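Local coordinates for protein lantibiotic dehydratase (Microbispora corallina, PDB 5EHK) that probably dehydrates serine and threonine residues of the NAI-107 precursor peptide in a tRNA-dependent manner during lantibiotic biosynthesis, at residues L961-G966 against D991-W996. Numbering follows the deposited sequence.
Sequences LADAFG and DPAAAW
The indole of Trp996 reaches across to the C-terminal end of helix 950-965, where its NE1 donates a hydrogen bond to the carbonyl O of Gly966 (2.8 Å). This is a helix-helix packing contact in the C-terminal region of the dehydratase: the short segments 961-965 and 992-996 run at 111° to each other, their axes 7.2 Å apart, and at their closest point the backbones meet over Ala962 and Ala993, with Trp996 and Pro992 packing to the helix end. Ala962 CB lies 3.7 Å from Ala993 CA and also touches Trp996 CB, while the CA atoms of Asp963 and Ala993 approach to 4.2 Å. No bulky side chain comes between the backbones here.

Gly966, the first residue to leave the helix, has a positive phi; its carbonyl O accepts the indole N-H, and Pro992 CB packs against the same atom at 3.5 Å. The Trp996 chi1 of -59° sets CG anti to its own carbonyl carbon and swings the indole toward the other helix end. Ala962 O also lies at the indole edge, 3.2 Å from CD1. The Phe965 ring packs beside the indole, turned nearly perpendicular to it (87°) in an oblique aromatic pair, with CD2 meeting Trp996 CZ2 at 3.5 Å. Val1074 of helix 1068-1085 touches both aromatic side chains, and Arg1058 NH1 of helix 1044-1059 is hydrogen-bonded to Phe965 O, so that both helices contact this helix end. The Trp996 N-H points almost straight at the Gly966 oxygen, which sits close to the indole plane and receives it nearly in line with its C=O bond.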
loop_
_atom_site.group_PDB
_atom_site.type_symbol
_atom_site.label_atom_id
_atom_site.label_comp_id
_atom_site.label_asym_id
_atom_site.label_seq_id
_atom_site.Cartn_x
_atom_site.Cartn_y
_atom_site.Cartn_z
ATOM N N LEU A 961 -18.350 -32.369 16.036
ATOM C CA LEU A 961 -18.308 -31.465 17.179
ATOM C C LEU A 961 -19.696 -30.925 17.511
ATOM O O LEU A 961 -20.098 -30.921 18.669
ATOM C CB LEU A 961 -17.313 -30.319 16.956
ATOM C CG LEU A 961 -16.902 -29.468 18.168
ATOM C CD1 LEU A 961 -15.471 -28.983 18.000
ATOM C CD2 LEU A 961 -17.825 -28.271 18.375
ATOM N N ALA A 962 -20.412 -30.457 16.490
ATOM C CA ALA A 962 -21.792 -29.991 16.642
ATOM C C ALA A 962 -22.681 -31.016 17.323
ATOM O O ALA A 962 -23.446 -30.644 18.216
ATOM C CB ALA A 962 -22.376 -29.601 15.305
ATOM N N ASP A 963 -22.592 -32.289 16.899
ATOM C CA ASP A 963 -23.345 -33.375 17.540
ATOM C C ASP A 963 -22.943 -33.385 18.990
ATOM O O ASP A 963 -23.784 -33.316 19.868
ATOM C CB ASP A 963 -23.058 -34.761 16.909
ATOM C CG ASP A 963 -24.147 -35.836 17.249
ATOM O OD1 ASP A 963 -25.281 -35.728 16.733
ATOM O OD2 ASP A 963 -23.883 -36.810 17.989
ATOM N N ALA A 964 -21.642 -33.362 19.232
ATOM C CA ALA A 964 -21.114 -33.649 20.559
ATOM C C ALA A 964 -21.452 -32.589 21.608
ATOM O O ALA A 964 -21.710 -32.927 22.764
ATOM C CB ALA A 964 -19.602 -33.888 20.492
ATOM N N PHE A 965 -21.510 -31.324 21.198
ATOM C CA PHE A 965 -21.817 -30.252 22.140
ATOM C C PHE A 965 -23.162 -30.514 22.797
ATOM O O PHE A 965 -23.366 -30.206 23.981
ATOM C CB PHE A 965 -21.829 -28.886 21.469
ATOM C CG PHE A 965 -21.882 -27.741 22.445
ATOM C CD1 PHE A 965 -20.724 -27.266 23.042
ATOM C CD2 PHE A 965 -23.083 -27.148 22.774
ATOM C CE1 PHE A 965 -20.767 -26.212 23.939
ATOM C CE2 PHE A 965 -23.134 -26.099 23.672
ATOM C CZ PHE A 965 -21.979 -25.630 24.258
ATOM N N GLY A 966 -24.077 -31.093 22.027
ATOM C CA GLY A 966 -25.380 -31.435 22.559
ATOM C C GLY A 966 -26.392 -30.326 22.374
ATOM O O GLY A 966 -26.111 -29.322 21.710
ATOM N N ASP A 991 -31.681 -33.080 17.216
ATOM C CA ASP A 991 -30.605 -32.996 16.218
ATOM C C ASP A 991 -29.674 -31.810 16.465
ATOM O O ASP A 991 -29.725 -30.821 15.721
ATOM C CB ASP A 991 -31.209 -32.857 14.820
ATOM C CG ASP A 991 -30.228 -33.208 13.723
ATOM O OD1 ASP A 991 -29.121 -33.690 14.053
ATOM O OD2 ASP A 991 -30.565 -33.022 12.532
ATOM N N PRO A 992 -28.798 -31.920 17.489
ATOM C CA PRO A 992 -27.866 -30.843 17.867
ATOM C C PRO A 992 -26.867 -30.482 16.752
ATOM O O PRO A 992 -26.395 -29.342 16.703
ATOM C CB PRO A 992 -27.146 -31.406 19.105
ATOM C CG PRO A 992 -27.938 -32.616 19.519
ATOM C CD PRO A 992 -28.529 -33.149 18.256
ATOM N N ALA A 993 -26.530 -31.451 15.901
ATOM C CA ALA A 993 -25.662 -31.212 14.763
ATOM C C ALA A 993 -26.265 -30.155 13.867
ATOM O O ALA A 993 -25.654 -29.123 13.602
ATOM C CB ALA A 993 -25.449 -32.503 13.981
ATOM N N ALA A 994 -27.487 -30.402 13.414
ATOM C CA ALA A 994 -28.179 -29.440 12.560
ATOM C C ALA A 994 -28.382 -28.120 13.306
ATOM O O ALA A 994 -28.301 -27.046 12.705
ATOM C CB ALA A 994 -29.490 -30.004 12.030
ATOM N N ALA A 995 -28.663 -28.215 14.604
ATOM C CA ALA A 995 -28.815 -27.038 15.463
ATOM C C ALA A 995 -27.640 -26.111 15.262
ATOM O O ALA A 995 -27.765 -25.054 14.657
ATOM C CB ALA A 995 -28.908 -27.445 16.927
ATOM N N TRP A 996 -26.477 -26.546 15.731
ATOM C CA TRP A 996 -25.272 -25.727 15.660
ATOM C C TRP A 996 -24.786 -25.411 14.236
ATOM O O TRP A 996 -24.431 -24.270 13.946
ATOM C CB TRP A 996 -24.170 -26.362 16.494
ATOM C CG TRP A 996 -24.567 -26.523 17.913
ATOM C CD1 TRP A 996 -24.694 -27.696 18.607
ATOM C CD2 TRP A 996 -24.889 -25.476 18.828
ATOM N NE1 TRP A 996 -25.084 -27.437 19.898
ATOM C CE2 TRP A 996 -25.212 -26.081 20.057
ATOM C CE3 TRP A 996 -24.939 -24.088 18.726
ATOM C CZ2 TRP A 996 -25.575 -25.345 21.174
ATOM C CZ3 TRP A 996 -25.302 -23.362 19.829
ATOM C CH2 TRP A 996 -25.614 -23.988 21.041
#